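Local coordinates for protein thiamine pyrophosphokinase (Saccharomyces cerevisiae, PDB 1IG0) that makes thiamine diphosphate, the active form of vitamin B1, by transferring a pyrophosphate group from ATP to thiamine, at residues 217-220 with 225-228; 91-96 with 142-147; 249-254 with 266-271; 70-75 with 103-108. All coordinates share one frame; numbering follows the deposited sequence.

Overall arrangement
Contacts 1, 2 and 3 all reach the same long mixed sheet, at different places. Contact 1 is a buried beta hairpin near the chain's centre, held by backbone hydrogen bonds. Contact 2 is only partly buried and joins a catalytic-domain strand to an outer helix through side chains. Contact 4 is a buried helix-helix contact, a valine packed on an alanine and an asparagine oxygen. It touches contact 2: A72 and L75 pack on I94 and P91, with centres about 17 Å apart. Contact 3 lies across the chain's centre from both. It is buried and apolar, made by cysteine and leucine side chains beside the stacked thiamine. Contacts 1 and 3 also meet the second subunit.

Contact 1. Residues 217-220 with 225-228; sequences KLCY and DLIF
Y220 and I227 are the antiparallel hydrogen-bonded pair of a beta hairpin built from strands 216-221 and 225-230. The two short segments run at 149° to each other, and their axes come within 4.6 Å. Y220 N donates to I227 O over 2.8 Å. That bond is nearly straight, 172° at the hydrogen. I227 N donates back to Y220 O, also at 2.8 Å. Both oxygens take a CA-H...O contact as well: I227 O from C219, and Y220 O from L226 CA at 3.1 Å.

On one face of the sheet Y220 and I227 lie side by side, CB to CB at 4.0 Å. I227 O sits at the edge of the Y220 ring. Helix 196-212 packs on this face, and S202 O in it is hydrogen-bonded to Y220 OH. At the start of strand 225-230, D225 OD2 bonds to F196 N of the second subunit.

The other face carries C219 and F228. SG of C219 is anti to its backbone nitrogen (chi1 -179°), which places it beside both L226 and F228. It meets L226 CD2 at 4.0 Å. The same C219 SG lies 5.2 Å from the centroid of the F228 ring, approaching it obliquely.

Contact 2. Residues 91-96 with 142-147; sequences PNYIIG and EFRSLI
Y93 and I147 meet through long side chains: the axes of strand 93-96 and helix 142-147 are 14.3 Å apart and nearly perpendicular, at 97°. The Y93 ring spans most of that distance. Its CG is anti to the carbonyl carbon (chi1 -60°), and the ring reaches toward the helix with the hydroxyl leading. I147 comes from the opposite direction. Its CD1 lies at the edge of the Y93 ring, in the ring plane. CD1 of I147 is 3.8 Å from Y93 CE2 and a short 3.1 Å from Y93 OH, which suggests close packing.

F143 flanks the same hydroxyl. Y93 OH stands 4.0 Å from F143 CE2, at the edge of the phenylalanine ring. CG2 of I147 leans on one face of that ring, toward its rim. R144 adds its CD, 4.1 Å from Y93 OH, while its NH1 bonds to H137 O.

The polar partner of Y93 OH is H137 ND1. The rings of Y93 and H137 also meet, their planes almost perpendicular. A leucine in place of Y93 would probably leave H137 ND1 without this hydroxyl partner and open a gap in front of I147 CD1.

The contact joins the central sheet of the alpha-beta-alpha catalytic domain to a helix of one outer layer. Strand 93-96 runs between the parallel strands 64-68 and 115-118. Helix 126-139 packs on both segments: its L133 touches Y93 and F143. Helix 141-148 follows it closely in the chain.

Contact 3. Residues 249-254 with 266-271; sequences GNCGLL and RGLKWD. With VIB (3-(4-amino-2-methyl-pyrimidin-5-ylmethyl)-5-(2-hydroxy-ethyl)-4-methyl-thiazol-3-ium), chain C.
D271 OD1 accepts the backbone N-H of L268, the residue that meets C251 and L253 across this contact, at 3.0 Å. The donor approaches from above the carboxylate plane, 38° out of it. T265 OG1 is also hydrogen-bonded to D271 OD1. The other oxygen, D271 OD2, uses its syn lone pair to take the N-H of G267, at 3.0 Å. One carboxylate thus holds two successive amides and fixes the turn that presents L268.

L268 turns its two methyls to different partners. CD2 of L268 touches C251 SG at 3.8 Å. CD1 of L268 meets L253 CD1 tip to tip at 4.1 Å. The contact is small, buried and apolar.

W270, within the same turn just before D271, belongs to the thiamine pocket. The aminopyrimidine stacks nearly parallel to the indole but offset. Its C4A-C5A side and amino N4A lie over one indole face; the rest extends past CG toward CB. CG of W270 is 3.5 Å from thiamine C4A. The methylene C7A sits 3.4 Å above the indole plane, toward the rim. K269 CG lies against the opposite face. W270 NE1 bonds to E7 OE1, and Y123 of the second subunit meets W270 edge-to-face. Thiamine is also hydrogen-bonded to S285 OG and to Q122 O of that subunit, so the site is built from both chains.

Strand 248-254 lies between strands 304-310 and 288-289 in the long sheet. L268 also packs on C296 of strand 295-300, in the other sheet of the beta sandwich, and strand 270-272 pairs with strand 4-7.

Contact 4. Residues 70-75 with 103-108; sequences GAANRL and EKVYKY
V105 has more surface buried here than any other residue, and it packs against A72 and N73. CG1, anti to the backbone nitrogen (chi1 175°), lies 4.0 Å from A72 CB and 3.7 Å from A72 O. It is also near N73 OD1. CG2 of V105 meets N73 alone, with N73 OD1 at 3.1 Å. CB of V105 is close to this oxygen too, so the OD1 end of the amide, not ND2, rests against the valine's branch point. The CA atoms of N73 and V105 are 6.1 Å apart.

Helix 71-78 belongs to the beta-alpha-beta crossover from strand 64-68 to strand 93-96. Helix 103-111 belongs to the next one, from strand 93-96 to strand 115-118. The contact therefore joins helices of two successive crossovers.

The N73 amide is held from both ends by the turn before helix 103-111: ND2 bonds to S100 O, and OD1 takes the N-H of S102. With V105 shortened to an alanine, a gap would probably open beside A72 CB and the carboxamide of N73. Y109 further along helix 103-111 also touches A72. On the exposed side of that helix, K107 NZ forms a salt bridge with E103 OE2 at 3.1 Å.

Contact 1. Residues 217-220 with 225-228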
# COMPACT_ATOMS: atom_id res chain seq x y z
N LYS B 217 -12.92 -3.40 -15.68
CA LYS B 217 -13.48 -2.94 -14.41
C LYS B 217 -12.70 -3.71 -13.36
O LYS B 217 -13.08 -4.80 -12.95
CB LYS B 217 -14.97 -3.29 -14.31
CG LYS B 217 -15.82 -2.78 -15.47
CD LYS B 217 -17.30 -2.95 -15.15
CE LYS B 217 -17.62 -4.37 -14.74
NZ LYS B 217 -18.97 -4.49 -14.13
N LEU B 218 -11.58 -3.12 -12.95
CA LEU B 218 -10.68 -3.74 -11.99
C LEU B 218 -10.97 -3.45 -10.52
O LEU B 218 -11.27 -2.32 -10.14
CB LEU B 218 -9.24 -3.34 -12.31
CG LEU B 218 -8.14 -3.71 -11.30
CD1 LEU B 218 -8.03 -5.23 -11.17
CD2 LEU B 218 -6.82 -3.12 -11.76
N CYS B 219 -10.85 -4.49 -9.71
CA CYS B 219 -11.06 -4.37 -8.27
C CYS B 219 -10.14 -5.36 -7.55
O CYS B 219 -10.04 -6.52 -7.95
CB CYS B 219 -12.51 -4.67 -7.89
SG CYS B 219 -12.86 -4.51 -6.11
N TYR B 220 -9.48 -4.89 -6.51
CA TYR B 220 -8.59 -5.75 -5.74
C TYR B 220 -9.30 -6.24 -4.50
O TYR B 220 -10.03 -5.49 -3.86
CB TYR B 220 -7.33 -5.00 -5.31
CG TYR B 220 -6.43 -4.59 -6.44
CD1 TYR B 220 -6.53 -3.32 -7.02
CD2 TYR B 220 -5.49 -5.47 -6.96
CE1 TYR B 220 -5.73 -2.95 -8.09
CE2 TYR B 220 -4.68 -5.11 -8.03
CZ TYR B 220 -4.80 -3.85 -8.59
OH TYR B 220 -4.00 -3.50 -9.65
N ASP B 225 -9.57 -5.50 2.41
CA ASP B 225 -10.23 -4.51 1.58
C ASP B 225 -10.62 -4.90 0.17
O ASP B 225 -10.18 -5.92 -0.38
CB ASP B 225 -9.34 -3.27 1.44
CG ASP B 225 -8.95 -2.67 2.77
OD1 ASP B 225 -9.77 -1.91 3.33
OD2 ASP B 225 -7.83 -2.95 3.26
N LEU B 226 -11.45 -4.04 -0.40
CA LEU B 226 -11.88 -4.11 -1.78
C LEU B 226 -11.32 -2.76 -2.20
O LEU B 226 -11.62 -1.74 -1.59
CB LEU B 226 -13.41 -4.12 -1.90
CG LEU B 226 -14.13 -5.44 -1.69
CD1 LEU B 226 -15.63 -5.23 -1.86
CD2 LEU B 226 -13.63 -6.47 -2.69
N ILE B 227 -10.47 -2.75 -3.22
CA ILE B 227 -9.87 -1.51 -3.67
C ILE B 227 -10.20 -1.32 -5.13
O ILE B 227 -9.93 -2.19 -5.96
CB ILE B 227 -8.34 -1.56 -3.48
CG1 ILE B 227 -8.01 -1.93 -2.03
CG2 ILE B 227 -7.72 -0.22 -3.84
CD1 ILE B 227 -6.54 -2.23 -1.78
N PHE B 228 -10.80 -0.18 -5.45
CA PHE B 228 -11.20 0.11 -6.82
C PHE B 228 -11.22 1.60 -7.11
O PHE B 228 -11.06 2.43 -6.21
CB PHE B 228 -12.57 -0.51 -7.09
CG PHE B 228 -13.63 -0.08 -6.12
CD1 PHE B 228 -14.52 0.93 -6.45
CD2 PHE B 228 -13.72 -0.67 -4.86
CE1 PHE B 228 -15.50 1.35 -5.55
CE2 PHE B 228 -14.69 -0.26 -3.95
CZ PHE B 228 -15.58 0.75 -4.30

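Contact 2. Residues 91-96 with 142-147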
# COMPACT_ATOMS: atom_id res chain seq x y z
N PRO B 91 -5.85 -22.98 -13.74
CA PRO B 91 -5.98 -21.67 -14.37
C PRO B 91 -6.01 -21.83 -15.89
O PRO B 91 -5.52 -22.84 -16.42
CB PRO B 91 -4.72 -20.94 -13.90
CG PRO B 91 -3.72 -22.05 -13.86
CD PRO B 91 -4.49 -23.18 -13.20
N ASN B 92 -6.58 -20.86 -16.59
CA ASN B 92 -6.64 -20.94 -18.05
C ASN B 92 -5.29 -20.58 -18.64
O ASN B 92 -4.85 -21.20 -19.60
CB ASN B 92 -7.73 -20.01 -18.61
CG ASN B 92 -9.12 -20.40 -18.15
OD1 ASN B 92 -9.62 -19.90 -17.14
ND2 ASN B 92 -9.76 -21.30 -18.90
N TYR B 93 -4.64 -19.57 -18.07
CA TYR B 93 -3.33 -19.13 -18.55
C TYR B 93 -2.34 -18.88 -17.41
O TYR B 93 -2.73 -18.60 -16.28
CB TYR B 93 -3.42 -17.82 -19.33
CG TYR B 93 -4.28 -17.80 -20.56
CD1 TYR B 93 -5.61 -17.38 -20.51
CD2 TYR B 93 -3.75 -18.14 -21.81
CE1 TYR B 93 -6.39 -17.29 -21.66
CE2 TYR B 93 -4.51 -18.05 -22.97
CZ TYR B 93 -5.83 -17.62 -22.89
OH TYR B 93 -6.58 -17.51 -24.03
N ILE B 94 -1.07 -18.97 -17.76
CA ILE B 94 0.04 -18.68 -16.86
C ILE B 94 0.96 -17.89 -17.78
O ILE B 94 1.37 -18.39 -18.83
CB ILE B 94 0.79 -19.94 -16.39
CG1 ILE B 94 -0.11 -20.77 -15.46
CG2 ILE B 94 2.06 -19.54 -15.65
CD1 ILE B 94 0.58 -22.02 -14.91
N ILE B 95 1.27 -16.65 -17.41
CA ILE B 95 2.11 -15.82 -18.25
C ILE B 95 3.14 -15.03 -17.45
O ILE B 95 2.88 -14.59 -16.34
CB ILE B 95 1.25 -14.86 -19.10
CG1 ILE B 95 2.11 -14.14 -20.13
CG2 ILE B 95 0.52 -13.88 -18.20
CD1 ILE B 95 1.31 -13.36 -21.16
N GLY B 96 4.33 -14.87 -18.04
CA GLY B 96 5.41 -14.15 -17.40
C GLY B 96 6.73 -14.69 -17.92
O GLY B 96 6.73 -15.48 -18.87
N GLU B 142 -8.58 -13.76 -33.51
CA GLU B 142 -7.37 -14.24 -34.16
C GLU B 142 -6.37 -14.77 -33.13
O GLU B 142 -5.67 -15.75 -33.38
CB GLU B 142 -6.73 -13.13 -34.99
CG GLU B 142 -5.43 -13.54 -35.66
CD GLU B 142 -5.11 -12.69 -36.87
OE1 GLU B 142 -4.00 -12.12 -36.93
OE2 GLU B 142 -5.97 -12.60 -37.77
N PHE B 143 -6.30 -14.11 -31.98
CA PHE B 143 -5.40 -14.56 -30.93
C PHE B 143 -5.84 -15.94 -30.47
O PHE B 143 -5.03 -16.86 -30.32
CB PHE B 143 -5.43 -13.60 -29.74
CG PHE B 143 -4.62 -14.07 -28.57
CD1 PHE B 143 -3.23 -14.02 -28.60
CD2 PHE B 143 -5.24 -14.61 -27.44
CE1 PHE B 143 -2.46 -14.50 -27.53
CE2 PHE B 143 -4.48 -15.10 -26.37
CZ PHE B 143 -3.09 -15.04 -26.42
N ARG B 144 -7.14 -16.08 -30.24
CA ARG B 144 -7.71 -17.35 -29.80
C ARG B 144 -7.39 -18.44 -30.81
O ARG B 144 -7.09 -19.58 -30.43
CB ARG B 144 -9.23 -17.21 -29.63
CG ARG B 144 -9.63 -16.30 -28.49
CD ARG B 144 -9.24 -16.91 -27.15
NE ARG B 144 -10.12 -18.01 -26.78
CZ ARG B 144 -11.39 -17.86 -26.42
NH1 ARG B 144 -11.93 -16.64 -26.39
NH2 ARG B 144 -12.12 -18.91 -26.10
N SER B 145 -7.45 -18.10 -32.09
CA SER B 145 -7.16 -19.06 -33.15
C SER B 145 -5.68 -19.45 -33.10
O SER B 145 -5.32 -20.61 -33.26
CB SER B 145 -7.48 -18.45 -34.52
OG SER B 145 -7.09 -19.33 -35.56
N LEU B 146 -4.83 -18.45 -32.86
CA LEU B 146 -3.39 -18.68 -32.79
C LEU B 146 -3.04 -19.73 -31.74
O LEU B 146 -2.25 -20.64 -32.00
CB LEU B 146 -2.67 -17.37 -32.45
CG LEU B 146 -1.15 -17.42 -32.32
CD1 LEU B 146 -0.53 -17.82 -33.64
CD2 LEU B 146 -0.62 -16.06 -31.87
N ILE B 147 -3.63 -19.60 -30.56
CA ILE B 147 -3.35 -20.53 -29.47
C ILE B 147 -4.19 -21.81 -29.50
O ILE B 147 -3.93 -22.75 -28.74
CB ILE B 147 -3.56 -19.85 -28.10
CG1 ILE B 147 -5.04 -19.49 -27.91
CG2 ILE B 147 -2.71 -18.58 -28.01
CD1 ILE B 147 -5.35 -18.81 -26.59

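Contact 3. Residues 249-254 with 266-271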
# COMPACT_ATOMS: atom_id res chain seq x y z
N GLY B 249 -17.01 -2.63 6.63
CA GLY B 249 -16.48 -1.88 7.75
C GLY B 249 -16.31 -0.42 7.36
O GLY B 249 -17.26 0.22 6.89
N ASN B 250 -15.11 0.11 7.54
CA ASN B 250 -14.83 1.49 7.20
C ASN B 250 -14.46 1.62 5.72
O ASN B 250 -14.46 0.64 4.98
CB ASN B 250 -13.69 2.03 8.06
CG ASN B 250 -14.01 1.98 9.54
OD1 ASN B 250 -15.02 2.52 9.98
ND2 ASN B 250 -13.14 1.34 10.31
N CYS B 251 -14.15 2.85 5.30
CA CYS B 251 -13.77 3.11 3.92
C CYS B 251 -12.88 4.34 3.88
O CYS B 251 -12.82 5.10 4.84
CB CYS B 251 -15.01 3.33 3.05
SG CYS B 251 -15.96 4.83 3.42
N GLY B 252 -12.21 4.54 2.75
CA GLY B 252 -11.33 5.68 2.62
C GLY B 252 -11.28 6.23 1.21
O GLY B 252 -11.34 5.48 0.24
N LEU B 253 -11.19 7.55 1.10
CA LEU B 253 -11.10 8.22 -0.19
C LEU B 253 -9.61 8.51 -0.37
O LEU B 253 -9.06 9.39 0.30
CB LEU B 253 -11.92 9.51 -0.18
CG LEU B 253 -13.45 9.34 -0.25
CD1 LEU B 253 -13.95 8.51 0.92
CD2 LEU B 253 -14.11 10.71 -0.26
N LEU B 254 -8.98 7.79 -1.29
CA LEU B 254 -7.54 7.91 -1.49
C LEU B 254 -7.08 8.52 -2.81
O LEU B 254 -7.18 7.89 -3.86
CB LEU B 254 -6.92 6.52 -1.34
CG LEU B 254 -7.59 5.68 -0.25
CD1 LEU B 254 -7.10 4.24 -0.32
CD2 LEU B 254 -7.30 6.28 1.12
N ARG B 266 -22.19 12.48 0.17
CA ARG B 266 -23.43 12.36 0.92
C ARG B 266 -23.54 10.90 1.33
O ARG B 266 -23.49 10.01 0.49
CB ARG B 266 -24.64 12.73 0.04
CG ARG B 266 -24.69 14.19 -0.41
CD ARG B 266 -25.97 14.46 -1.20
NE ARG B 266 -26.10 15.87 -1.57
CZ ARG B 266 -27.15 16.37 -2.22
NH1 ARG B 266 -28.15 15.59 -2.59
NH2 ARG B 266 -27.18 17.67 -2.52
N GLY B 267 -23.65 10.65 2.63
CA GLY B 267 -23.76 9.28 3.08
C GLY B 267 -22.54 8.72 3.79
O GLY B 267 -22.46 7.52 4.01
N LEU B 268 -21.59 9.59 4.12
CA LEU B 268 -20.38 9.16 4.83
C LEU B 268 -20.47 9.74 6.24
O LEU B 268 -20.98 10.85 6.42
CB LEU B 268 -19.12 9.69 4.13
CG LEU B 268 -18.76 9.13 2.75
CD1 LEU B 268 -17.56 9.89 2.20
CD2 LEU B 268 -18.44 7.64 2.86
N LYS B 269 -19.99 8.99 7.23
CA LYS B 269 -20.02 9.45 8.62
C LYS B 269 -19.53 10.89 8.67
O LYS B 269 -20.04 11.71 9.43
CB LYS B 269 -19.14 8.56 9.49
CG LYS B 269 -19.08 8.98 10.95
CD LYS B 269 -20.43 8.94 11.64
CE LYS B 269 -20.30 9.34 13.11
NZ LYS B 269 -21.62 9.35 13.81
N TRP B 270 -18.52 11.18 7.85
CA TRP B 270 -17.95 12.51 7.75
C TRP B 270 -18.07 12.95 6.30
O TRP B 270 -17.26 12.57 5.45
CB TRP B 270 -16.49 12.50 8.19
CG TRP B 270 -16.31 12.35 9.67
CD1 TRP B 270 -16.34 13.35 10.61
CD2 TRP B 270 -16.11 11.13 10.39
NE1 TRP B 270 -16.17 12.82 11.87
CE2 TRP B 270 -16.03 11.46 11.76
CE3 TRP B 270 -15.99 9.78 10.01
CZ2 TRP B 270 -15.83 10.49 12.75
CZ3 TRP B 270 -15.80 8.82 11.00
CH2 TRP B 270 -15.73 9.18 12.35
N ASP B 271 -19.11 13.73 6.00
CA ASP B 271 -19.34 14.22 4.65
C ASP B 271 -18.60 15.54 4.45
O ASP B 271 -18.52 16.36 5.36
CB ASP B 271 -20.83 14.43 4.38
CG ASP B 271 -21.54 13.16 3.96
OD1 ASP B 271 -20.91 12.34 3.25
OD2 ASP B 271 -22.72 12.99 4.31
CM2 VIB C . -13.11 14.08 6.25
N4A VIB C . -12.77 12.88 11.05
CM4 VIB C . -12.31 8.05 12.63
O1 VIB C . -7.67 7.20 12.36
C7 VIB C . -8.68 6.72 13.25
C6 VIB C . -9.48 7.92 13.83
C2 VIB C . -10.20 10.43 10.92
S1 VIB C . -8.77 10.00 11.91
C5 VIB C . -9.91 8.85 12.69
C4 VIB C . -11.16 8.92 12.15
N3 VIB C . -11.25 9.79 11.20
C7A VIB C . -12.51 10.05 10.45
C4A VIB C . -12.79 12.47 9.70
N3A VIB C . -12.94 13.44 8.68
C2A VIB C . -12.96 13.05 7.33
N1A VIB C . -12.84 11.68 7.00
C6A VIB C . -12.69 10.71 8.02
C5A VIB C . -12.67 11.10 9.37

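Contact 4. Residues 70-75 with 103-108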
# COMPACT_ATOMS: atom_id res chain seq x y z
N GLY B 70 4.84 -16.37 -11.09
CA GLY B 70 4.94 -17.06 -9.81
C GLY B 70 3.61 -17.38 -9.14
O GLY B 70 3.55 -18.25 -8.27
N ALA B 71 2.55 -16.70 -9.55
CA ALA B 71 1.23 -16.93 -8.99
C ALA B 71 0.82 -18.39 -9.13
O ALA B 71 -0.01 -18.89 -8.38
CB ALA B 71 0.21 -16.03 -9.67
N ALA B 72 1.41 -19.07 -10.12
CA ALA B 72 1.11 -20.47 -10.36
C ALA B 72 1.57 -21.29 -9.16
O ALA B 72 0.91 -22.25 -8.76
CB ALA B 72 1.80 -20.95 -11.63
N ASN B 73 2.72 -20.92 -8.59
CA ASN B 73 3.24 -21.62 -7.43
C ASN B 73 2.29 -21.38 -6.27
O ASN B 73 1.94 -22.30 -5.53
CB ASN B 73 4.63 -21.09 -7.04
CG ASN B 73 5.66 -21.29 -8.13
OD1 ASN B 73 5.74 -22.36 -8.74
ND2 ASN B 73 6.48 -20.27 -8.37
N ARG B 74 1.87 -20.12 -6.12
CA ARG B 74 0.95 -19.72 -5.06
C ARG B 74 -0.34 -20.54 -5.09
O ARG B 74 -0.79 -21.03 -4.05
CB ARG B 74 0.61 -18.23 -5.21
CG ARG B 74 1.83 -17.32 -5.25
CD ARG B 74 2.63 -17.38 -3.96
NE ARG B 74 3.75 -16.45 -3.97
CZ ARG B 74 4.58 -16.26 -2.95
NH1 ARG B 74 4.42 -16.95 -1.83
NH2 ARG B 74 5.57 -15.39 -3.05
N LEU B 75 -0.92 -20.68 -6.27
CA LEU B 75 -2.16 -21.44 -6.42
C LEU B 75 -1.90 -22.92 -6.13
O LEU B 75 -2.66 -23.57 -5.42
CB LEU B 75 -2.70 -21.29 -7.85
CG LEU B 75 -4.00 -22.04 -8.17
CD1 LEU B 75 -5.12 -21.51 -7.29
CD2 LEU B 75 -4.34 -21.86 -9.64
N GLU B 103 9.87 -25.85 -10.98
CA GLU B 103 9.97 -26.88 -12.01
C GLU B 103 8.83 -27.87 -11.82
O GLU B 103 8.22 -28.33 -12.79
CB GLU B 103 11.32 -27.60 -11.91
CG GLU B 103 11.54 -28.65 -13.00
CD GLU B 103 12.93 -29.25 -12.97
OE1 GLU B 103 13.65 -29.04 -11.97
OE2 GLU B 103 13.30 -29.95 -13.94
N LYS B 104 8.54 -28.19 -10.57
CA LYS B 104 7.46 -29.11 -10.23
C LYS B 104 6.11 -28.52 -10.62
O LYS B 104 5.25 -29.21 -11.18
CB LYS B 104 7.49 -29.40 -8.73
CG LYS B 104 6.27 -30.13 -8.18
CD LYS B 104 6.48 -30.57 -6.74
CE LYS B 104 6.93 -29.42 -5.84
NZ LYS B 104 5.93 -28.32 -5.79
N VAL B 105 5.92 -27.24 -10.32
CA VAL B 105 4.67 -26.56 -10.64
C VAL B 105 4.48 -26.43 -12.15
O VAL B 105 3.38 -26.63 -12.67
CB VAL B 105 4.62 -25.15 -10.01
CG1 VAL B 105 3.37 -24.41 -10.45
CG2 VAL B 105 4.65 -25.27 -8.49
N TYR B 106 5.56 -26.10 -12.86
CA TYR B 106 5.50 -25.96 -14.31
C TYR B 106 5.04 -27.26 -14.96
O TYR B 106 4.12 -27.27 -15.78
CB TYR B 106 6.87 -25.58 -14.87
CG TYR B 106 6.93 -25.59 -16.39
CD1 TYR B 106 6.22 -24.66 -17.14
CD2 TYR B 106 7.68 -26.54 -17.06
CE1 TYR B 106 6.25 -24.68 -18.54
CE2 TYR B 106 7.73 -26.58 -18.46
CZ TYR B 106 7.01 -25.65 -19.19
OH TYR B 106 7.04 -25.68 -20.56
N LYS B 107 5.68 -28.36 -14.59
CA LYS B 107 5.34 -29.67 -15.14
C LYS B 107 3.89 -30.05 -14.88
O LYS B 107 3.21 -30.58 -15.76
CB LYS B 107 6.25 -30.76 -14.57
CG LYS B 107 7.68 -30.75 -15.10
CD LYS B 107 8.31 -32.13 -14.94
CE LYS B 107 9.70 -32.22 -15.55
NZ LYS B 107 10.73 -31.50 -14.74
N TYR B 108 3.41 -29.78 -13.66
CA TYR B 108 2.04 -30.11 -13.29
C TYR B 108 0.99 -29.42 -14.15
O TYR B 108 0.07 -30.06 -14.66
CB TYR B 108 1.79 -29.75 -11.82
CG TYR B 108 0.36 -30.00 -11.39
CD1 TYR B 108 -0.10 -31.30 -11.15
CD2 TYR B 108 -0.54 -28.95 -11.24
CE1 TYR B 108 -1.42 -31.53 -10.78
CE2 TYR B 108 -1.86 -29.17 -10.88
CZ TYR B 108 -2.30 -30.47 -10.65
OH TYR B 108 -3.60 -30.69 -10.28